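Local coordinates for protein serpin B3 (Homo sapiens, PDB 4ZK3) that probably acts as a serpin-family protease inhibitor and, as the psoriasis-associated Pso p27 form, makes a compact structure that assembles into large aggregates, at residues I103-F108 and Y127-E132; F108-Y113 and V134-A139; N161-G166 and G327-A332; K208-M213 and G385-P390. All blocks are in the same frame, centred on the assembly; numbering follows the deposited sequence.

Interaction 1 (I103-F108 and Y127-E132); sequences IANKLF and YQTSVE
Lys106 reaches along the face of the paired strands to Glu132, and the two side chains illustrate how an extended chain can reach two residues beyond its own partner on the neighbouring strand. Its CG points away from the backbone N (chi1 -167°) and every later torsion is extended, which runs the lysine past Ser130, its CG 3.6 Å from Ser130 OG, and brings NZ to 2.7 Å from Glu132 OE1. The nitrogen of this salt bridge meets OE1 nearly in line with its C-O bond. On the same face Glu132 OE1 comes 3.9 Å from Phe108 CE2, the ring and carboxylate planes only 20° apart, and Trp150 supplies the lysine with a cation-pi partner. The setting is the beta-alpha-beta unit of strand 99-110, helix 117-127 and strand 130-134, whose parallel pairing is fixed by Leu107 N to Ser130 O and Glu132 N to Leu107 O, both 2.8 Å. On the other face Leu107 CB approaches Val131 CG2 at 4.3 Å. The methyl CG2 of Thr129 packs 3.5 Å from Leu107 N. Where the pairing weakens, one water joins Asn105 O to Ser130 OG, and a second links Asn105 N with Gln128 O. The Asn105 amide turns its ND2 to Ser36.

Interaction 2 (F108-Y113 and V134-A139); sequences FGEKTY and VDFANA
Gly109 and Lys111 clasp Val134 through a parallel bridge, the touching parts running at 60° to each other: Val134 N donates to Gly109 O (3.0 Å) and Lys111 N to Val134 O (2.8 Å). What follows shows how a single carboxylate can tie two departing segments together. In Glu110 a first torsion of 162° followed by a bend at chi2 (62°) brings OE1 to the backbone N-H groups of the loop after Val134. There it accepts Ala137 N at 3.0 Å, the donor standing well above the carboxylate plane, and Phe136 N in a weaker, more bent bond. The other oxygen, OE2, is gripped from its own segment by both OG1 and N of Thr112, within the type I turn of Glu110 to Tyr113. A water joins OE2 to Asp135 OD1, weakly on the aspartate side; it lies between two carboxylates whose like charges may be eased by these donors. Asp135 OD1 also takes Asn138 N at 2.8 Å, an Asx motif, while its OD2 has a long salt bridge to Lys111 NZ. On the apolar side the Phe136 ring turns its edge to the main chain, CE2 3.6 Å from Phe108 O, and Val134 CG2 sits over the centre of one ring face. Val134 CG1 touches the edge of the Phe108 ring at CD2, near its plane, at 4.0 Å. Helix 140-153 closes over this cluster through Ser143 and Ile147, both meeting Phe136, while the backbone of Glu110 pairs with Thr173, just before strand 174-185.

Interaction 3 (N161-G166 and G327-A332); sequences NLIPEG and GVLHKA
Leu329 sends its CD1 methyl into the bend formed by Leu162, Ile163 and Pro164, an example of a loop held on a strand largely by apolar side chains. That methyl lies 3.6 Å from Pro164 CD and 3.7 Å from the carbonyl oxygen of Leu162. Ile163 crosses Leu329 at about a right angle and offers CG2 at 4.1 Å from the same CD1. The torsions of Leu329, CG anti to the carbonyl carbon (chi1 -58°) and an extended chi2, carry the methyl out to the loop. Two residues further along the strand, Lys331 and Leu162 slide past each other in opposite directions, with Leu162 CD1 3.7 Å from Lys331 CB. The lysine then continues fully extended along the loop: its NZ donates to Lys160 O, and a water 2.7 Å from NZ is in turn 2.6 Å from Asn161 O. The ammonium group thus holds two successive carbonyls, one directly and one through solvent. Behind this shell, Asn148 and Arg144 of helix 140-153 bind the N and O of Ile163 and set the bend. Leu162 and Ile163 also rest on Ala348 of strand 340-351. The segment after helix 140-153, helix F of the serpin fold, packs over the central beta-sheet in this way, and here strand 340-351 lies antiparallel between strands 174-185 and 325-336, consistent with the reactive-centre loop inserted as in cleaved or latent serpins.

Interaction 4 (K208-M213 and G385-P390); sequences KSIQMM and GRFSSP
Lys208 and Pro390 mark the closest backbone approach, their CA atoms 7.1 Å apart, so strand 208-213 and the tail that follows strand 380-387 meet through side chains and the chain terminus without a shared beta bridge. The case shows how a C-terminus can be tethered by one polar and one apolar grip. Bent at chi2 (-112°), the Lys208 chain folds round the proline and places NZ 3.0 Å from Pro390 O. The hydrogen bond comes from above the carboxylate plane (42° out of it), with a C=O...N angle of 112°. To the second terminal oxygen, OXT, the same nitrogen makes only a long salt bridge, so the charge pairing leans on one oxygen. The foot of the lysine takes part too: its CB packs at 3.8 Å against Pro390 CG. Ile210, two residues on and pointing the same way, adds CD1 to that ring atom, also at 3.8 Å, crossing the proline at about a right angle. The same methyl touches the rim of Phe387, 3.9 Å from CE2 and near the ring plane, so it fills the corner formed by the aromatic and the last residue. Phe200 backs this group, contacting Ile210 and Pro390 and meeting the Phe387 ring edge-to-face, while Phe287 and Phe369 also meet the Phe387 ring. Asn26 holds the turn at Ser388 and Ser389 by its side chain. The site is where sheets B and C of the serpin fold come together, with the C-terminal tail leaving the last strand of sheet B to lie against sheet C.

How the interactions relate
Interactions 1 and 2 form one continuous junction: they share Phe108, use successive parts of strand 99-110, and touch where Glu132 O probably bonds Gly109 N. Interaction 2 is the buried contact, its polar groups holding a turn together; interactions 1, 3 and 4 are partly buried, each with exposed members. Interaction 1 relies on regular parallel pairing with a salt bridge on a partly exposed face. Interaction 3, its centre about 17 Å from that of interaction 1 and 18 Å from that of interaction 2, shares helix 140-153 as a neighbour with interaction 2 but is joined by apolar contacts and water. Interaction 4 lies on the opposite side of the chain's centre from interactions 1 and 2, where the chain terminus itself provides the charge.

Interaction 1 (I103-F108 and Y127-E132)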
loop_
_atom_site.group_PDB
_atom_site.type_symbol
_atom_site.label_atom_id
_atom_site.label_comp_id
_atom_site.label_asym_id
_atom_site.label_seq_id
_atom_site.Cartn_x
_atom_site.Cartn_y
_atom_site.Cartn_z
ATOM N N ILE A 103 11.894 0.437 2.873
ATOM C CA ILE A 103 11.281 1.180 1.790
ATOM C C ILE A 103 12.353 1.894 1.040
ATOM O O ILE A 103 13.231 2.500 1.658
ATOM C CB ILE A 103 10.206 2.103 2.361
ATOM C CG1 ILE A 103 9.349 2.727 1.249
ATOM C CG2 ILE A 103 10.815 3.150 3.264
ATOM C CD1 ILE A 103 8.045 3.195 1.785
ATOM N N ALA A 104 12.240 1.923 -0.277
ATOM C CA ALA A 104 13.195 2.653 -1.090
ATOM C C ALA A 104 12.487 3.347 -2.252
ATOM O O ALA A 104 11.472 2.838 -2.788
ATOM C CB ALA A 104 14.195 1.667 -1.649
ATOM N N ASN A 105 13.093 4.445 -2.676
ATOM C CA ASN A 105 12.675 5.246 -3.771
ATOM C C ASN A 105 13.795 5.340 -4.751
ATOM O O ASN A 105 14.944 5.461 -4.367
ATOM C CB ASN A 105 12.325 6.647 -3.230
ATOM C CG ASN A 105 11.090 6.631 -2.406
ATOM O OD1 ASN A 105 11.044 7.070 -1.220
ATOM N ND2 ASN A 105 10.074 6.109 -2.988
ATOM N N LYS A 106 13.492 5.303 -6.033
ATOM C CA LYS A 106 14.513 5.415 -7.045
ATOM C C LYS A 106 14.037 6.089 -8.330
ATOM O O LYS A 106 12.940 5.881 -8.771
ATOM C CB LYS A 106 15.093 4.016 -7.391
ATOM C CG LYS A 106 16.392 4.078 -8.222
ATOM C CD LYS A 106 17.049 2.717 -8.314
ATOM C CE LYS A 106 18.326 2.739 -9.126
ATOM N NZ LYS A 106 19.127 1.463 -9.027
ATOM N N LEU A 107 14.920 6.892 -8.923
ATOM C CA LEU A 107 14.741 7.489 -10.217
ATOM C C LEU A 107 15.593 6.780 -11.276
ATOM O O LEU A 107 16.805 6.722 -11.192
ATOM C CB LEU A 107 15.044 8.991 -10.159
ATOM C CG LEU A 107 15.136 9.702 -11.511
ATOM C CD1 LEU A 107 13.872 9.598 -12.321
ATOM C CD2 LEU A 107 15.503 11.154 -11.394
ATOM N N PHE A 108 14.942 6.278 -12.302
ATOM C CA PHE A 108 15.616 5.726 -13.456
ATOM C C PHE A 108 15.370 6.758 -14.584
ATOM O O PHE A 108 14.241 6.986 -15.010
ATOM C CB PHE A 108 15.062 4.371 -13.876
ATOM C CG PHE A 108 15.319 3.242 -12.900
ATOM C CD1 PHE A 108 14.397 2.968 -11.858
ATOM C CD2 PHE A 108 16.419 2.435 -13.014
ATOM C CE1 PHE A 108 14.613 1.935 -10.945
ATOM C CE2 PHE A 108 16.620 1.374 -12.115
ATOM C CZ PHE A 108 15.715 1.134 -11.099
ATOM N N TYR A 127 12.963 12.140 -0.086
ATOM C CA TYR A 127 12.487 10.786 -0.415
ATOM C C TYR A 127 13.620 9.791 -0.445
ATOM O O TYR A 127 13.410 8.634 -0.743
ATOM C CB TYR A 127 11.777 10.806 -1.779
ATOM C CG TYR A 127 10.482 11.502 -1.674
ATOM C CD1 TYR A 127 9.344 10.833 -1.229
ATOM C CD2 TYR A 127 10.402 12.864 -1.883
ATOM C CE1 TYR A 127 8.150 11.505 -1.078
ATOM C CE2 TYR A 127 9.206 13.544 -1.700
ATOM C CZ TYR A 127 8.101 12.873 -1.323
ATOM O OH TYR A 127 6.928 13.566 -1.136
ATOM N N GLN A 128 14.843 10.235 -0.117
ATOM C CA GLN A 128 16.004 9.328 -0.053
ATOM C C GLN A 128 16.188 8.642 -1.403
ATOM O O GLN A 128 16.675 7.530 -1.497
ATOM C CB GLN A 128 15.846 8.294 1.065
ATOM C CG GLN A 128 15.402 8.839 2.419
ATOM C CD GLN A 128 15.194 7.724 3.525
ATOM O OE1 GLN A 128 14.786 6.566 3.267
ATOM N NE2 GLN A 128 15.462 8.108 4.769
ATOM N N THR A 129 15.810 9.318 -2.475
ATOM C CA THR A 129 15.800 8.725 -3.780
ATOM C C THR A 129 17.250 8.577 -4.336
ATOM O O THR A 129 18.006 9.551 -4.351
ATOM C CB THR A 129 14.942 9.592 -4.711
ATOM O OG1 THR A 129 13.628 9.739 -4.121
ATOM C CG2 THR A 129 14.825 8.928 -6.082
ATOM N N SER A 130 17.601 7.397 -4.849
ATOM C CA SER A 130 18.848 7.238 -5.595
ATOM C C SER A 130 18.485 7.323 -7.069
ATOM O O SER A 130 17.316 7.244 -7.429
ATOM C CB SER A 130 19.533 5.889 -5.264
ATOM O OG SER A 130 18.628 4.825 -5.541
ATOM N N VAL A 131 19.490 7.549 -7.899
ATOM C CA VAL A 131 19.301 7.811 -9.318
ATOM C C VAL A 131 20.146 6.834 -10.132
ATOM O O VAL A 131 21.363 6.688 -9.898
ATOM C CB VAL A 131 19.744 9.222 -9.668
ATOM C CG1 VAL A 131 19.600 9.454 -11.153
ATOM C CG2 VAL A 131 18.925 10.251 -8.848
ATOM N N GLU A 132 19.522 6.196 -11.090
ATOM C CA GLU A 132 20.292 5.379 -12.011
ATOM C C GLU A 132 19.919 5.788 -13.416
ATOM O O GLU A 132 18.734 5.999 -13.710
ATOM C CB GLU A 132 20.041 3.880 -11.783
ATOM C CG GLU A 132 20.775 3.049 -12.814
ATOM C CD GLU A 132 21.082 1.634 -12.379
ATOM O OE1 GLU A 132 20.455 1.189 -11.381
ATOM O OE2 GLU A 132 21.937 0.976 -13.055
HETATM O O HOH W 1 15.188 4.389 1.327
HETATM O O HOH W 2 15.340 5.263 -0.887
HETATM O O HOH W 3 17.043 3.878 -3.639
#

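Interaction 2 (F108-Y113 and V134-A139)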
loop_
_atom_site.group_PDB
_atom_site.type_symbol
_atom_site.label_atom_id
_atom_site.label_comp_id
_atom_site.label_asym_id
_atom_site.label_seq_id
_atom_site.Cartn_x
_atom_site.Cartn_y
_atom_site.Cartn_z
ATOM N N PHE A 108 14.942 6.278 -12.302
ATOM C CA PHE A 108 15.616 5.726 -13.456
ATOM C C PHE A 108 15.370 6.758 -14.584
ATOM O O PHE A 108 14.241 6.986 -15.010
ATOM C CB PHE A 108 15.062 4.371 -13.876
ATOM C CG PHE A 108 15.319 3.242 -12.900
ATOM C CD1 PHE A 108 14.397 2.968 -11.858
ATOM C CD2 PHE A 108 16.419 2.435 -13.014
ATOM C CE1 PHE A 108 14.613 1.935 -10.945
ATOM C CE2 PHE A 108 16.620 1.374 -12.115
ATOM C CZ PHE A 108 15.715 1.134 -11.099
ATOM N N GLY A 109 16.433 7.403 -15.049
ATOM C CA GLY A 109 16.274 8.342 -16.137
ATOM C C GLY A 109 17.038 7.970 -17.366
ATOM O O GLY A 109 18.063 7.318 -17.287
ATOM N N GLU A 110 16.555 8.452 -18.504
ATOM C CA GLU A 110 17.294 8.312 -19.736
ATOM C C GLU A 110 18.714 8.863 -19.583
ATOM O O GLU A 110 18.946 9.946 -19.024
ATOM C CB GLU A 110 16.520 8.916 -20.892
ATOM C CG GLU A 110 17.385 9.205 -22.116
ATOM C CD GLU A 110 18.029 7.990 -22.747
ATOM O OE1 GLU A 110 17.469 6.872 -22.672
ATOM O OE2 GLU A 110 19.109 8.167 -23.313
ATOM N N LYS A 111 19.662 8.048 -20.042
ATOM C CA LYS A 111 21.091 8.244 -19.888
ATOM C C LYS A 111 21.569 9.613 -20.418
ATOM O O LYS A 111 22.400 10.314 -19.809
ATOM C CB LYS A 111 21.778 7.126 -20.693
ATOM C CG LYS A 111 23.104 6.624 -20.161
ATOM C CD LYS A 111 23.593 5.431 -20.998
ATOM C CE LYS A 111 23.295 5.640 -22.485
ATOM N NZ LYS A 111 24.250 4.962 -23.409
ATOM N N THR A 112 20.990 10.002 -21.524
ATOM C CA THR A 112 21.344 11.263 -22.131
ATOM C C THR A 112 20.509 12.445 -21.679
ATOM O O THR A 112 20.695 13.550 -22.174
ATOM C CB THR A 112 21.253 11.152 -23.661
ATOM O OG1 THR A 112 19.911 10.832 -24.066
ATOM C CG2 THR A 112 22.212 10.081 -24.157
ATOM N N TYR A 113 19.662 12.257 -20.687
ATOM C CA TYR A 113 18.654 13.238 -20.397
ATOM C C TYR A 113 19.019 13.978 -19.144
ATOM O O TYR A 113 19.431 13.367 -18.192
ATOM C CB TYR A 113 17.340 12.537 -20.238
ATOM C CG TYR A 113 16.150 13.457 -20.229
ATOM C CD1 TYR A 113 15.653 13.980 -21.401
ATOM C CD2 TYR A 113 15.489 13.759 -19.050
ATOM C CE1 TYR A 113 14.559 14.834 -21.403
ATOM C CE2 TYR A 113 14.393 14.573 -19.052
ATOM C CZ TYR A 113 13.949 15.122 -20.227
ATOM O OH TYR A 113 12.865 15.938 -20.194
ATOM N N VAL A 134 19.711 4.824 -17.385
ATOM C CA VAL A 134 19.512 3.657 -18.256
ATOM C C VAL A 134 19.245 4.108 -19.676
ATOM O O VAL A 134 18.978 5.304 -19.943
ATOM C CB VAL A 134 18.380 2.746 -17.711
ATOM C CG1 VAL A 134 18.711 2.406 -16.260
ATOM C CG2 VAL A 134 17.015 3.434 -17.781
ATOM N N ASP A 135 19.397 3.166 -20.608
ATOM C CA ASP A 135 19.297 3.428 -22.036
ATOM C C ASP A 135 17.915 3.143 -22.552
ATOM O O ASP A 135 17.668 2.096 -23.169
ATOM C CB ASP A 135 20.341 2.570 -22.789
ATOM C CG ASP A 135 20.606 3.048 -24.252
ATOM O OD1 ASP A 135 19.800 3.772 -24.891
ATOM O OD2 ASP A 135 21.667 2.646 -24.764
ATOM N N PHE A 136 16.988 4.062 -22.308
ATOM C CA PHE A 136 15.610 3.894 -22.731
ATOM C C PHE A 136 15.609 4.102 -24.261
ATOM O O PHE A 136 14.816 3.492 -24.953
ATOM C CB PHE A 136 14.601 4.920 -22.111
ATOM C CG PHE A 136 14.242 4.706 -20.619
ATOM C CD1 PHE A 136 13.696 3.517 -20.166
ATOM C CD2 PHE A 136 14.398 5.751 -19.700
ATOM C CE1 PHE A 136 13.351 3.338 -18.826
ATOM C CE2 PHE A 136 14.076 5.575 -18.372
ATOM C CZ PHE A 136 13.552 4.361 -17.935
ATOM N N ALA A 137 16.463 5.009 -24.756
ATOM C CA ALA A 137 16.394 5.419 -26.162
ATOM C C ALA A 137 16.637 4.236 -27.053
ATOM O O ALA A 137 15.838 3.957 -27.921
ATOM C CB ALA A 137 17.405 6.519 -26.482
ATOM N N ASN A 138 17.727 3.523 -26.810
ATOM C CA ASN A 138 18.067 2.411 -27.663
ATOM C C ASN A 138 17.711 1.058 -27.122
ATOM O O ASN A 138 17.863 0.101 -27.832
ATOM C CB ASN A 138 19.556 2.394 -27.938
ATOM C CG ASN A 138 20.081 3.750 -28.315
ATOM O OD1 ASN A 138 20.997 4.270 -27.664
ATOM N ND2 ASN A 138 19.470 4.358 -29.295
ATOM N N ALA A 139 17.253 0.943 -25.881
ATOM C CA ALA A 139 17.065 -0.376 -25.273
ATOM C C ALA A 139 15.933 -0.342 -24.239
ATOM O O ALA A 139 16.134 -0.639 -23.076
ATOM C CB ALA A 139 18.385 -0.808 -24.671
HETATM O O HOH W 4 20.801 6.530 -24.524
#

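Interaction 3 (N161-G166 and G327-A332)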
loop_
_atom_site.group_PDB
_atom_site.type_symbol
_atom_site.label_atom_id
_atom_site.label_comp_id
_atom_site.label_asym_id
_atom_site.label_seq_id
_atom_site.Cartn_x
_atom_site.Cartn_y
_atom_site.Cartn_z
ATOM N N ASN A 161 7.924 -8.368 -12.350
ATOM C CA ASN A 161 7.326 -7.824 -13.562
ATOM C C ASN A 161 6.431 -6.577 -13.264
ATOM O O ASN A 161 5.349 -6.384 -13.828
ATOM C CB ASN A 161 6.622 -8.927 -14.379
ATOM C CG ASN A 161 6.359 -8.514 -15.837
ATOM O OD1 ASN A 161 5.224 -8.455 -16.295
ATOM N ND2 ASN A 161 7.421 -8.255 -16.573
ATOM N N LEU A 162 6.897 -5.717 -12.374
ATOM C CA LEU A 162 6.086 -4.577 -11.953
ATOM C C LEU A 162 5.526 -3.816 -13.149
ATOM O O LEU A 162 4.367 -3.487 -13.161
ATOM C CB LEU A 162 6.924 -3.631 -11.058
ATOM C CG LEU A 162 6.188 -2.309 -10.709
ATOM C CD1 LEU A 162 4.908 -2.544 -9.883
ATOM C CD2 LEU A 162 7.169 -1.364 -10.034
ATOM N N ILE A 163 6.393 -3.575 -14.147
ATOM C CA ILE A 163 6.058 -2.805 -15.323
ATOM C C ILE A 163 5.957 -3.790 -16.532
ATOM O O ILE A 163 6.981 -4.264 -17.023
ATOM C CB ILE A 163 7.093 -1.733 -15.643
ATOM C CG1 ILE A 163 7.340 -0.753 -14.453
ATOM C CG2 ILE A 163 6.608 -0.916 -16.830
ATOM C CD1 ILE A 163 8.559 0.100 -14.691
ATOM N N PRO A 164 4.728 -4.115 -16.956
ATOM C CA PRO A 164 4.567 -5.020 -18.087
ATOM C C PRO A 164 4.908 -4.345 -19.425
ATOM O O PRO A 164 5.105 -3.122 -19.486
ATOM C CB PRO A 164 3.080 -5.417 -18.012
ATOM C CG PRO A 164 2.700 -5.202 -16.573
ATOM C CD PRO A 164 3.432 -3.909 -16.276
ATOM N N GLU A 165 5.004 -5.146 -20.482
ATOM C CA GLU A 165 5.399 -4.637 -21.792
ATOM C C GLU A 165 4.303 -3.701 -22.152
ATOM O O GLU A 165 3.183 -3.858 -21.688
ATOM C CB GLU A 165 5.428 -5.769 -22.812
ATOM C CG GLU A 165 6.239 -6.971 -22.361
ATOM C CD GLU A 165 6.178 -8.085 -23.365
ATOM O OE1 GLU A 165 5.630 -9.163 -23.008
ATOM O OE2 GLU A 165 6.660 -7.830 -24.509
ATOM N N GLY A 166 4.596 -2.720 -22.971
ATOM C CA GLY A 166 3.596 -1.766 -23.354
ATOM C C GLY A 166 3.813 -0.453 -22.656
ATOM O O GLY A 166 3.414 0.574 -23.151
ATOM N N GLY A 327 2.126 6.650 -17.532
ATOM C CA GLY A 327 1.450 5.630 -16.720
ATOM C C GLY A 327 1.826 5.616 -15.234
ATOM O O GLY A 327 2.777 6.245 -14.799
ATOM N N VAL A 328 1.022 4.930 -14.452
ATOM C CA VAL A 328 1.242 4.738 -13.017
ATOM C C VAL A 328 0.730 3.343 -12.723
ATOM O O VAL A 328 -0.452 3.053 -12.974
ATOM C CB VAL A 328 0.507 5.742 -12.118
ATOM C CG1 VAL A 328 0.862 5.531 -10.626
ATOM C CG2 VAL A 328 0.884 7.152 -12.514
ATOM N N LEU A 329 1.646 2.488 -12.278
ATOM C CA LEU A 329 1.399 1.081 -12.030
ATOM C C LEU A 329 1.726 0.698 -10.565
ATOM O O LEU A 329 2.666 1.234 -9.964
ATOM C CB LEU A 329 2.263 0.242 -12.933
ATOM C CG LEU A 329 2.099 0.458 -14.431
ATOM C CD1 LEU A 329 2.944 -0.588 -15.063
ATOM C CD2 LEU A 329 0.662 0.282 -14.863
ATOM N N HIS A 330 0.944 -0.219 -10.030
ATOM C CA HIS A 330 1.111 -0.728 -8.659
ATOM C C HIS A 330 0.874 -2.206 -8.642
ATOM O O HIS A 330 -0.080 -2.705 -9.278
ATOM C CB HIS A 330 0.119 -0.049 -7.737
ATOM C CG HIS A 330 0.321 -0.331 -6.279
ATOM N ND1 HIS A 330 1.365 0.205 -5.541
ATOM C CD2 HIS A 330 -0.412 -1.054 -5.407
ATOM C CE1 HIS A 330 1.273 -0.199 -4.280
ATOM N NE2 HIS A 330 0.231 -0.989 -4.185
ATOM N N LYS A 331 1.685 -2.895 -7.855
ATOM C CA LYS A 331 1.549 -4.306 -7.641
ATOM C C LYS A 331 1.890 -4.663 -6.178
ATOM O O LYS A 331 2.821 -4.152 -5.582
ATOM C CB LYS A 331 2.471 -5.025 -8.640
ATOM C CG LYS A 331 2.116 -6.476 -8.828
ATOM C CD LYS A 331 2.921 -7.122 -9.944
ATOM C CE LYS A 331 2.599 -8.602 -10.018
ATOM N NZ LYS A 331 3.246 -9.186 -11.228
ATOM N N ALA A 332 1.171 -5.607 -5.615
ATOM C CA ALA A 332 1.266 -5.878 -4.182
ATOM C C ALA A 332 1.032 -7.353 -3.889
ATOM O O ALA A 332 0.307 -8.040 -4.628
ATOM C CB ALA A 332 0.290 -5.000 -3.382
HETATM O O HOH W 5 3.162 -7.740 -13.530
#

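Interaction 4 (K208-M213 and G385-P390)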
loop_
_atom_site.group_PDB
_atom_site.type_symbol
_atom_site.label_atom_id
_atom_site.label_comp_id
_atom_site.label_asym_id
_atom_site.label_seq_id
_atom_site.Cartn_x
_atom_site.Cartn_y
_atom_site.Cartn_z
ATOM N N LYS A 208 -15.447 -22.481 -0.224
ATOM C CA LYS A 208 -14.168 -22.967 -0.737
ATOM C C LYS A 208 -13.386 -23.516 0.437
ATOM O O LYS A 208 -13.426 -22.958 1.518
ATOM C CB LYS A 208 -13.347 -21.809 -1.312
ATOM C CG LYS A 208 -13.712 -21.345 -2.700
ATOM C CD LYS A 208 -12.582 -21.687 -3.654
ATOM C CE LYS A 208 -12.534 -20.717 -4.799
ATOM N NZ LYS A 208 -11.160 -20.693 -5.361
ATOM N N SER A 209 -12.624 -24.570 0.224
ATOM C CA SER A 209 -11.764 -25.082 1.256
ATOM C C SER A 209 -10.553 -24.154 1.520
ATOM O O SER A 209 -10.134 -23.391 0.643
ATOM C CB SER A 209 -11.251 -26.437 0.866
ATOM O OG SER A 209 -10.342 -26.855 1.860
ATOM N N ILE A 210 -10.036 -24.206 2.742
ATOM C CA ILE A 210 -9.027 -23.277 3.189
ATOM C C ILE A 210 -8.324 -23.897 4.395
ATOM O O ILE A 210 -8.903 -24.675 5.158
ATOM C CB ILE A 210 -9.656 -21.886 3.577
ATOM C CG1 ILE A 210 -8.673 -20.768 3.243
ATOM C CG2 ILE A 210 -10.112 -21.899 5.059
ATOM C CD1 ILE A 210 -9.232 -19.363 3.317
ATOM N N GLN A 211 -7.068 -23.539 4.606
ATOM C CA GLN A 211 -6.368 -23.989 5.795
ATOM C C GLN A 211 -6.577 -22.935 6.886
ATOM O O GLN A 211 -6.150 -21.763 6.753
ATOM C CB GLN A 211 -4.896 -24.221 5.487
ATOM C CG GLN A 211 -4.635 -25.334 4.471
ATOM C CD GLN A 211 -5.022 -26.702 5.033
ATOM O OE1 GLN A 211 -5.991 -27.316 4.573
ATOM N NE2 GLN A 211 -4.335 -27.126 6.071
ATOM N N MET A 212 -7.255 -23.320 7.956
ATOM C CA MET A 212 -7.595 -22.376 9.030
ATOM C C MET A 212 -6.689 -22.486 10.220
ATOM O O MET A 212 -6.643 -23.513 10.867
ATOM C CB MET A 212 -9.062 -22.552 9.500
ATOM C CG MET A 212 -9.513 -21.443 10.485
ATOM S SD MET A 212 -9.658 -19.850 9.612
ATOM C CE MET A 212 -11.131 -20.087 8.657
ATOM N N MET A 213 -5.988 -21.396 10.556
ATOM C CA MET A 213 -5.117 -21.414 11.717
ATOM C C MET A 213 -5.953 -21.017 12.926
ATOM O O MET A 213 -6.930 -20.271 12.805
ATOM C CB MET A 213 -3.927 -20.457 11.573
ATOM C CG MET A 213 -3.231 -20.474 10.221
ATOM S SD MET A 213 -1.864 -19.291 10.163
ATOM C CE MET A 213 -2.667 -17.702 10.448
ATOM N N GLY A 385 -6.165 -4.140 2.635
ATOM C CA GLY A 385 -6.723 -5.181 1.814
ATOM C C GLY A 385 -8.066 -5.706 2.191
ATOM O O GLY A 385 -8.586 -5.451 3.287
ATOM N N ARG A 386 -8.645 -6.427 1.240
ATOM C CA ARG A 386 -9.879 -7.162 1.456
ATOM C C ARG A 386 -9.674 -8.578 0.959
ATOM O O ARG A 386 -9.182 -8.794 -0.187
ATOM C CB ARG A 386 -11.045 -6.576 0.667
ATOM C CG ARG A 386 -12.273 -7.510 0.717
ATOM C CD ARG A 386 -13.419 -6.969 -0.056
ATOM N NE ARG A 386 -13.242 -7.153 -1.450
ATOM C CZ ARG A 386 -13.835 -6.439 -2.418
ATOM N NH1 ARG A 386 -14.627 -5.407 -2.174
ATOM N NH2 ARG A 386 -13.609 -6.773 -3.678
ATOM N N PHE A 387 -9.944 -9.521 1.840
ATOM C CA PHE A 387 -9.926 -10.951 1.499
ATOM C C PHE A 387 -11.346 -11.467 1.339
ATOM O O PHE A 387 -12.041 -11.626 2.322
ATOM C CB PHE A 387 -9.292 -11.742 2.619
ATOM C CG PHE A 387 -9.011 -13.183 2.246
ATOM C CD1 PHE A 387 -8.050 -13.487 1.287
ATOM C CD2 PHE A 387 -9.747 -14.231 2.835
ATOM C CE1 PHE A 387 -7.793 -14.806 0.950
ATOM C CE2 PHE A 387 -9.471 -15.551 2.518
ATOM C CZ PHE A 387 -8.491 -15.831 1.568
ATOM N N SER A 388 -11.767 -11.707 0.099
ATOM C CA SER A 388 -13.105 -12.140 -0.237
ATOM C C SER A 388 -13.186 -13.625 -0.527
ATOM O O SER A 388 -14.239 -14.231 -0.347
ATOM C CB SER A 388 -13.564 -11.392 -1.493
ATOM O OG SER A 388 -13.625 -9.988 -1.222
ATOM N N SER A 389 -12.111 -14.189 -1.081
ATOM C CA SER A 389 -12.056 -15.622 -1.386
ATOM C C SER A 389 -10.659 -16.148 -1.564
ATOM O O SER A 389 -9.859 -15.491 -2.206
ATOM C CB SER A 389 -12.780 -15.918 -2.701
ATOM O OG SER A 389 -12.687 -17.313 -2.999
ATOM N N PRO A 390 -10.389 -17.376 -1.086
ATOM C CA PRO A 390 -9.208 -18.025 -1.646
ATOM C C PRO A 390 -9.416 -18.357 -3.122
ATOM O O PRO A 390 -10.508 -18.256 -3.685
ATOM C CB PRO A 390 -9.055 -19.307 -0.817
ATOM C CG PRO A 390 -10.410 -19.593 -0.300
ATOM C CD PRO A 390 -11.212 -18.308 -0.303
ATOM O OXT PRO A 390 -8.457 -18.693 -3.809
#